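Local coordinates for protein beta-xylosidase (Uncultured organism, PDB 4MLG) that probably hydrolyses xylo-oligosaccharides by releasing xylose from their ends, as a calcium-containing beta-xylosidase of glycoside hydrolase family 43, at residues 5-10 and 62-67; 25-30 and 54-59. One frame throughout, in Å; residues are numbered along the deposited sequence.

Contact 1 (5-10 and 62-67); sequences RYLVPG and GEVTDH
Arg5 reaches across to Gly62 and presents the edge of its guanidinium group to that residue's carbonyl oxygen. Two donors converge on this one acceptor. The bond from Arg5 NH2 to Gly62 O is nearly straight, with an angle of 171° at the hydrogen, although its modelled length is too short to be taken literally at this resolution. The second, from Arg5 NH1 to the same oxygen, is weak and strongly bent. With CG anti to the backbone N (chi1 174°) and the chain extended as far as NE, the side chain spans the gap at nearly full length. Leu7 CD2 lies 3.8 Å above one face of the guanidinium plane, offset toward its rim. Leu7 also meets Val64 from the segment 62-67, its CD2 standing 4.3 Å from Val64 CG2, and Val64 CG2 is 3.9 Å from Leu7 O. Leu7 is buried, with Met56 and Leu303 among its further neighbours. Away from this packed side, the exposed Glu63 directs its side chain outward from the segment 5-10. Strand 5-6 pairs with strand 302-308 in the last propeller blade, so the contact joins that blade to the first. The chemistry is consistent with a probably charge-assisted tie from Arg5 to the Gly62 carbonyl, bordered by the aliphatic packing of Leu7 and Val64, though the short modelled length leaves its exact geometry doubtful.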
ATOM      1  N   ARG A   5     -25.891 -20.832  22.187  1.00 70.22           N
ATOM      2  CA  ARG A   5     -24.963 -21.077  23.283  1.00 72.14           C
ATOM      3  C   ARG A   5     -23.735 -20.178  23.197  1.00 70.29           C
ATOM      4  O   ARG A   5     -23.079 -20.108  22.158  1.00 68.32           O
ATOM      5  CB  ARG A   5     -24.531 -22.545  23.287  1.00 75.25           C
ATOM      6  CG  ARG A   5     -23.447 -22.871  24.300  1.00 78.90           C
ATOM      7  CD  ARG A   5     -22.859 -24.253  24.059  1.00 81.18           C
ATOM      8  NE  ARG A   5     -21.749 -24.535  24.966  1.00 83.36           N
ATOM      9  CZ  ARG A   5     -20.971 -25.610  24.884  1.00 84.80           C
ATOM     10  NH1 ARG A   5     -21.177 -26.510  23.931  1.00 85.10           N
ATOM     11  NH2 ARG A   5     -19.986 -25.784  25.753  1.00 85.86           N
ATOM     12  N   TYR A   6     -23.431 -19.486  24.293  1.00 70.89           N
ATOM     13  CA  TYR A   6     -22.213 -18.689  24.383  1.00 69.42           C
ATOM     14  C   TYR A   6     -21.028 -19.590  24.720  1.00 71.33           C
ATOM     15  O   TYR A   6     -21.087 -20.377  25.664  1.00 73.86           O
ATOM     16  CB  TYR A   6     -22.364 -17.581  25.427  1.00 68.36           C
ATOM     17  CG  TYR A   6     -23.259 -16.443  24.985  1.00 67.28           C
ATOM     18  CD1 TYR A   6     -22.744 -15.372  24.268  1.00 65.26           C
ATOM     19  CD2 TYR A   6     -24.615 -16.441  25.282  1.00 68.80           C
ATOM     20  CE1 TYR A   6     -23.553 -14.329  23.859  1.00 64.95           C
ATOM     21  CE2 TYR A   6     -25.435 -15.401  24.877  1.00 68.36           C
ATOM     22  CZ  TYR A   6     -24.897 -14.348  24.165  1.00 66.34           C
ATOM     23  OH  TYR A   6     -25.704 -13.309  23.758  1.00 66.00           O
ATOM     24  N   LEU A   7     -19.955 -19.468  23.944  1.00 70.13           N
ATOM     25  CA  LEU A   7     -18.824 -20.383  24.061  1.00 71.28           C
ATOM     26  C   LEU A   7     -17.713 -19.868  24.974  1.00 73.18           C
ATOM     27  O   LEU A   7     -17.175 -20.620  25.787  1.00 75.65           O
ATOM     28  CB  LEU A   7     -18.262 -20.705  22.675  1.00 69.13           C
ATOM     29  CG  LEU A   7     -19.271 -21.294  21.689  1.00 68.02           C
ATOM     30  CD1 LEU A   7     -18.633 -21.512  20.329  1.00 66.20           C
ATOM     31  CD2 LEU A   7     -19.838 -22.594  22.233  1.00 70.13           C
ATOM     32  N   VAL A   8     -17.363 -18.594  24.834  1.00 72.59           N
ATOM     33  CA  VAL A   8     -16.305 -18.005  25.651  1.00 74.29           C
ATOM     34  C   VAL A   8     -16.827 -16.830  26.475  1.00 75.27           C
ATOM     35  O   VAL A   8     -16.850 -15.693  26.004  1.00 74.22           O
ATOM     36  CB  VAL A   8     -15.114 -17.539  24.793  1.00 72.88           C
ATOM     37  CG1 VAL A   8     -13.982 -17.047  25.684  1.00 74.61           C
ATOM     38  CG2 VAL A   8     -14.634 -18.671  23.900  1.00 72.01           C
ATOM     39  N   PRO A   9     -17.257 -17.111  27.715  1.00 79.67           N
ATOM     40  CA  PRO A   9     -17.807 -16.102  28.627  1.00 83.05           C
ATOM     41  C   PRO A   9     -16.724 -15.254  29.291  1.00 86.34           C
ATOM     42  O   PRO A   9     -16.995 -14.125  29.697  1.00 90.03           O
ATOM     43  CB  PRO A   9     -18.528 -16.944  29.691  1.00 84.05           C
ATOM     44  CG  PRO A   9     -18.582 -18.346  29.139  1.00 82.25           C
ATOM     45  CD  PRO A   9     -17.380 -18.466  28.270  1.00 80.43           C
ATOM     46  N   GLY A  10     -15.514 -15.798  29.397  1.00 85.81           N
ATOM     47  CA  GLY A  10     -14.434 -15.132  30.103  1.00 87.35           C
ATOM     48  C   GLY A  10     -13.811 -13.955  29.375  1.00 89.99           C
ATOM     49  O   GLY A  10     -13.269 -13.045  30.007  1.00 91.63           O
ATOM     50  N   GLY A  62     -20.422 -29.601  24.546  1.00 92.38           N
ATOM     51  CA  GLY A  62     -18.991 -29.794  24.703  1.00 93.01           C
ATOM     52  C   GLY A  62     -18.197 -28.740  25.453  1.00 93.54           C
ATOM     53  O   GLY A  62     -18.539 -27.579  25.456  1.00 91.91           O
ATOM     54  N   GLU A  63     -17.111 -29.151  26.089  1.00 95.35           N
ATOM     55  CA  GLU A  63     -16.186 -28.199  26.687  1.00 95.21           C
ATOM     56  C   GLU A  63     -15.432 -27.410  25.620  1.00 90.89           C
ATOM     57  O   GLU A  63     -15.135 -27.928  24.558  1.00 89.89           O
ATOM     58  CB  GLU A  63     -15.192 -28.907  27.606  1.00 99.28           C
ATOM     59  CG  GLU A  63     -14.154 -27.965  28.181  1.00100.13           C
ATOM     60  CD  GLU A  63     -13.144 -28.651  29.063  1.00103.74           C
ATOM     61  OE1 GLU A  63     -11.943 -28.353  28.914  1.00103.90           O
ATOM     62  OE2 GLU A  63     -13.545 -29.471  29.907  1.00106.56           O
ATOM     63  N   VAL A  64     -15.120 -26.154  25.909  1.00 88.22           N
ATOM     64  CA  VAL A  64     -14.377 -25.329  24.968  1.00 84.32           C
ATOM     65  C   VAL A  64     -12.966 -25.072  25.460  1.00 84.13           C
ATOM     66  O   VAL A  64     -12.758 -24.695  26.594  1.00 85.72           O
ATOM     67  CB  VAL A  64     -15.070 -23.988  24.723  1.00 81.12           C
ATOM     68  CG1 VAL A  64     -14.405 -23.262  23.569  1.00 78.23           C
ATOM     69  CG2 VAL A  64     -16.539 -24.211  24.435  1.00 80.34           C
ATOM     70  N   THR A  65     -12.000 -25.298  24.588  1.00 82.85           N
ATOM     71  CA  THR A  65     -10.584 -25.208  24.933  1.00 83.45           C
ATOM     72  C   THR A  65      -9.916 -23.976  24.325  1.00 80.44           C
ATOM     73  O   THR A  65      -9.947 -23.778  23.110  1.00 78.32           O
ATOM     74  CB  THR A  65      -9.816 -26.470  24.485  1.00 85.32           C
ATOM     75  OG1 THR A  65     -10.281 -27.603  25.227  1.00 87.84           O
ATOM     76  CG2 THR A  65      -8.321 -26.299  24.714  1.00 86.59           C
ATOM     77  N   ASP A  66      -9.316 -23.150  25.179  1.00 79.86           N
ATOM     78  CA  ASP A  66      -8.559 -21.989  24.728  1.00 77.15           C
ATOM     79  C   ASP A  66      -7.104 -22.389  24.513  1.00 75.27           C
ATOM     80  O   ASP A  66      -6.423 -22.803  25.451  1.00 77.40           O
ATOM     81  CB  ASP A  66      -8.649 -20.856  25.756  1.00 79.02           C
ATOM     82  CG  ASP A  66      -8.159 -19.519  25.210  1.00 79.02           C
ATOM     83  OD1 ASP A  66      -7.359 -19.509  24.251  1.00 78.85           O
ATOM     84  OD2 ASP A  66      -8.578 -18.472  25.746  1.00 79.05           O
ATOM     85  N   HIS A  67      -6.630 -22.263  23.278  1.00 71.04           N
ATOM     86  CA  HIS A  67      -5.249 -22.608  22.960  1.00 70.91           C
ATOM     87  C   HIS A  67      -4.310 -21.428  23.195  1.00 69.94           C
ATOM     88  O   HIS A  67      -3.098 -21.544  23.012  1.00 70.87           O
ATOM     89  CB  HIS A  67      -5.133 -23.107  21.518  1.00 68.74           C
ATOM     90  CG  HIS A  67      -5.857 -24.393  21.265  1.00 68.04           C
ATOM     91  ND1 HIS A  67      -5.301 -25.625  21.535  1.00 70.35           N
ATOM     92  CD2 HIS A  67      -7.091 -24.639  20.768  1.00 65.97           C
ATOM     93  CE1 HIS A  67      -6.161 -26.574  21.214  1.00 69.96           C
ATOM     94  NE2 HIS A  67      -7.257 -26.003  20.746  1.00 67.40           N
TER

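Contact 2 (25-30 and 54-59); sequences LYIYPS and FSMDDV
Tyr26 lays the CD1 and CE1 side of its ring obliquely against Ser55, with CD1 3.6 Å from Ser55 CB. The two form a non-hydrogen-bonded pair of the antiparallel strands 25-27 and 54-56, neighbours in a blade of the five-bladed beta-propeller expected for this family; the short strand axes run at 159° to each other. On either side of this pair, Leu25 with Met56 and Ile27 with Phe54 are hydrogen-bonded pairs, each closed by two backbone bonds. Met56 N, for example, lies 2.9 Å from Leu25 O. The opposite face of the sheet is apolar. There Leu25 CD2 approaches Met56 SD at 4.2 Å, while Leu25 CD1 meets Val59 CG2 at 4.1 Å, the two side chains crossing at about a right angle. Phe287 packs against both Leu25 and Ile27, so this face is built into the buried junction with strand 283-290. Past the end of strand 25-27, Pro29 meets Phe54. The aromatic CG is anti to its own carbonyl carbon (chi1 -58°), a torsion that sets the ring edge, through CD2, 3.8 Å from Pro29 CG.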
ATOM      1  N   LEU A  25     -13.649 -29.186  15.860  1.00 73.41           N
ATOM      2  CA  LEU A  25     -14.083 -27.894  15.347  1.00 72.83           C
ATOM      3  C   LEU A  25     -13.241 -26.768  15.934  1.00 70.94           C
ATOM      4  O   LEU A  25     -13.304 -26.494  17.131  1.00 71.34           O
ATOM      5  CB  LEU A  25     -15.565 -27.665  15.648  1.00 74.55           C
ATOM      6  CG  LEU A  25     -16.142 -26.320  15.202  1.00 74.58           C
ATOM      7  CD1 LEU A  25     -17.473 -26.518  14.497  1.00 75.56           C
ATOM      8  CD2 LEU A  25     -16.298 -25.383  16.391  1.00 73.92           C
ATOM      9  N   TYR A  26     -12.451 -26.120  15.085  1.00 69.18           N
ATOM     10  CA  TYR A  26     -11.621 -25.002  15.521  1.00 66.31           C
ATOM     11  C   TYR A  26     -12.265 -23.671  15.154  1.00 61.99           C
ATOM     12  O   TYR A  26     -12.873 -23.535  14.092  1.00 61.31           O
ATOM     13  CB  TYR A  26     -10.221 -25.094  14.909  1.00 66.20           C
ATOM     14  CG  TYR A  26      -9.405 -26.269  15.401  1.00 68.43           C
ATOM     15  CD1 TYR A  26      -8.490 -26.121  16.434  1.00 69.45           C
ATOM     16  CD2 TYR A  26      -9.549 -27.526  14.827  1.00 69.63           C
ATOM     17  CE1 TYR A  26      -7.740 -27.193  16.885  1.00 71.95           C
ATOM     18  CE2 TYR A  26      -8.804 -28.603  15.272  1.00 72.21           C
ATOM     19  CZ  TYR A  26      -7.902 -28.431  16.300  1.00 73.52           C
ATOM     20  OH  TYR A  26      -7.158 -29.502  16.744  1.00 76.33           O
ATOM     21  N   ILE A  27     -12.132 -22.691  16.040  1.00 58.91           N
ATOM     22  CA  ILE A  27     -12.656 -21.357  15.782  1.00 55.90           C
ATOM     23  C   ILE A  27     -11.522 -20.338  15.777  1.00 56.83           C
ATOM     24  O   ILE A  27     -10.624 -20.395  16.616  1.00 59.16           O
ATOM     25  CB  ILE A  27     -13.704 -20.946  16.830  1.00 52.78           C
ATOM     26  CG1 ILE A  27     -14.670 -22.101  17.101  1.00 53.02           C
ATOM     27  CG2 ILE A  27     -14.462 -19.710  16.369  1.00 50.42           C
ATOM     28  CD1 ILE A  27     -15.716 -21.789  18.145  1.00 52.54           C
ATOM     29  N   TYR A  28     -11.564 -19.411  14.826  1.00 56.16           N
ATOM     30  CA  TYR A  28     -10.547 -18.372  14.726  1.00 56.58           C
ATOM     31  C   TYR A  28     -11.184 -16.988  14.768  1.00 55.29           C
ATOM     32  O   TYR A  28     -11.387 -16.360  13.728  1.00 54.40           O
ATOM     33  CB  TYR A  28      -9.730 -18.548  13.444  1.00 57.79           C
ATOM     34  CG  TYR A  28      -9.064 -19.901  13.336  1.00 60.30           C
ATOM     35  CD1 TYR A  28      -7.823 -20.131  13.913  1.00 61.48           C
ATOM     36  CD2 TYR A  28      -9.679 -20.950  12.661  1.00 60.88           C
ATOM     37  CE1 TYR A  28      -7.209 -21.365  13.819  1.00 63.17           C
ATOM     38  CE2 TYR A  28      -9.072 -22.188  12.562  1.00 62.27           C
ATOM     39  CZ  TYR A  28      -7.836 -22.389  13.144  1.00 63.33           C
ATOM     40  OH  TYR A  28      -7.224 -23.617  13.052  1.00 65.36           O
ATOM     41  N   PRO A  29     -11.507 -16.510  15.979  1.00 55.36           N
ATOM     42  CA  PRO A  29     -12.192 -15.230  16.157  1.00 55.02           C
ATOM     43  C   PRO A  29     -11.224 -14.073  16.382  1.00 56.12           C
ATOM     44  O   PRO A  29     -10.057 -14.297  16.702  1.00 57.72           O
ATOM     45  CB  PRO A  29     -12.996 -15.467  17.433  1.00 54.97           C
ATOM     46  CG  PRO A  29     -12.105 -16.355  18.246  1.00 55.11           C
ATOM     47  CD  PRO A  29     -11.346 -17.223  17.261  1.00 55.50           C
ATOM     48  N   SER A  30     -11.712 -12.848  16.210  1.00 55.77           N
ATOM     49  CA  SER A  30     -10.957 -11.664  16.593  1.00 56.50           C
ATOM     50  C   SER A  30     -11.020 -11.525  18.110  1.00 57.87           C
ATOM     51  O   SER A  30     -11.858 -12.153  18.755  1.00 58.43           O
ATOM     52  CB  SER A  30     -11.539 -10.418  15.927  1.00 56.50           C
ATOM     53  OG  SER A  30     -11.607 -10.571  14.522  1.00 56.73           O
ATOM     54  N   PHE A  54      -9.771 -21.311  19.535  1.00 66.01           N
ATOM     55  CA  PHE A  54     -10.612 -22.182  20.346  1.00 68.82           C
ATOM     56  C   PHE A  54     -10.984 -23.454  19.592  1.00 71.30           C
ATOM     57  O   PHE A  54     -11.138 -23.439  18.370  1.00 71.74           O
ATOM     58  CB  PHE A  54     -11.875 -21.444  20.794  1.00 67.20           C
ATOM     59  CG  PHE A  54     -11.600 -20.194  21.583  1.00 66.31           C
ATOM     60  CD1 PHE A  54     -11.346 -20.258  22.943  1.00 67.54           C
ATOM     61  CD2 PHE A  54     -11.599 -18.954  20.964  1.00 64.52           C
ATOM     62  CE1 PHE A  54     -11.094 -19.111  23.671  1.00 67.00           C
ATOM     63  CE2 PHE A  54     -11.347 -17.805  21.686  1.00 64.17           C
ATOM     64  CZ  PHE A  54     -11.094 -17.882  23.041  1.00 65.55           C
ATOM     65  N   SER A  55     -11.126 -24.555  20.324  1.00 73.33           N
ATOM     66  CA  SER A  55     -11.492 -25.832  19.719  1.00 74.66           C
ATOM     67  C   SER A  55     -12.526 -26.573  20.560  1.00 76.76           C
ATOM     68  O   SER A  55     -12.529 -26.473  21.787  1.00 78.04           O
ATOM     69  CB  SER A  55     -10.254 -26.707  19.515  1.00 76.43           C
ATOM     70  OG  SER A  55      -9.610 -26.975  20.748  1.00 78.67           O
ATOM     71  N   MET A  56     -13.405 -27.314  19.891  1.00 76.93           N
ATOM     72  CA  MET A  56     -14.445 -28.073  20.576  1.00 77.82           C
ATOM     73  C   MET A  56     -14.514 -29.502  20.052  1.00 79.77           C
ATOM     74  O   MET A  56     -14.048 -29.792  18.950  1.00 79.52           O
ATOM     75  CB  MET A  56     -15.808 -27.400  20.395  1.00 75.84           C
ATOM     76  CG  MET A  56     -15.822 -25.911  20.688  1.00 74.28           C
ATOM     77  SD  MET A  56     -17.453 -25.180  20.471  1.00 79.66           S
ATOM     78  CE  MET A  56     -18.358 -25.991  21.786  1.00 58.98           C
ATOM     79  N   ASP A  57     -15.098 -30.390  20.849  1.00 82.66           N
ATOM     80  CA  ASP A  57     -15.362 -31.758  20.417  1.00 85.69           C
ATOM     81  C   ASP A  57     -16.860 -31.946  20.213  1.00 86.90           C
ATOM     82  O   ASP A  57     -17.292 -32.768  19.405  1.00 87.96           O
ATOM     83  CB  ASP A  57     -14.832 -32.763  21.440  1.00 88.80           C
ATOM     84  CG  ASP A  57     -13.334 -32.976  21.326  1.00 90.85           C
ATOM     85  OD1 ASP A  57     -12.825 -33.002  20.185  1.00 90.78           O
ATOM     86  OD2 ASP A  57     -12.668 -33.118  22.372  1.00 93.07           O
ATOM     87  N   ASP A  58     -17.646 -31.171  20.954  1.00 86.79           N
ATOM     88  CA  ASP A  58     -19.098 -31.193  20.835  1.00 87.40           C
ATOM     89  C   ASP A  58     -19.643 -29.771  20.942  1.00 83.86           C
ATOM     90  O   ASP A  58     -19.470 -29.108  21.963  1.00 83.28           O
ATOM     91  CB  ASP A  58     -19.712 -32.079  21.919  1.00 93.19           C
ATOM     92  CG  ASP A  58     -21.218 -32.179  21.804  1.00 96.86           C
ATOM     93  OD1 ASP A  58     -21.732 -32.148  20.665  1.00 97.18           O
ATOM     94  OD2 ASP A  58     -21.888 -32.288  22.852  1.00 99.00           O
ATOM     95  N   VAL A  59     -20.223 -29.280  19.863  1.00 81.85           N
ATOM     96  CA  VAL A  59     -20.676 -27.907  19.839  1.00 79.30           C
ATOM     97  C   VAL A  59     -21.793 -27.642  20.838  1.00 81.76           C
ATOM     98  O   VAL A  59     -21.776 -26.648  21.545  1.00 81.33           O
ATOM     99  CB  VAL A  59     -21.156 -27.516  18.430  1.00 75.41           C
ATOM    100  CG1 VAL A  59     -21.686 -26.100  18.422  1.00 73.08           C
ATOM    101  CG2 VAL A  59     -20.027 -27.647  17.438  1.00 73.39           C
TER

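Contacts 1 and 2 have centres 8 Å apart, and both reach the sheet in which strands 50-56 and 64-72 are neighbours, contact 1 through its segment 62-67. Thr65 N probably donates to Ser55 O, 3.1 Å away, and His67 NE2 is hydrogen-bonded to Ser55 OG, which gives the serine hydroxyl a partner from contact 1. On the other face, Leu7 packs on Ile27 and Met56, bringing the segment 5-10 over the apolar side of contact 2. Arg5 NH1 adds a weak hydrogen bond to Val59 O. In contact 2 the Pro29 side chain is about 9 Å from the calcium ion, whose site includes Asp85 and His274.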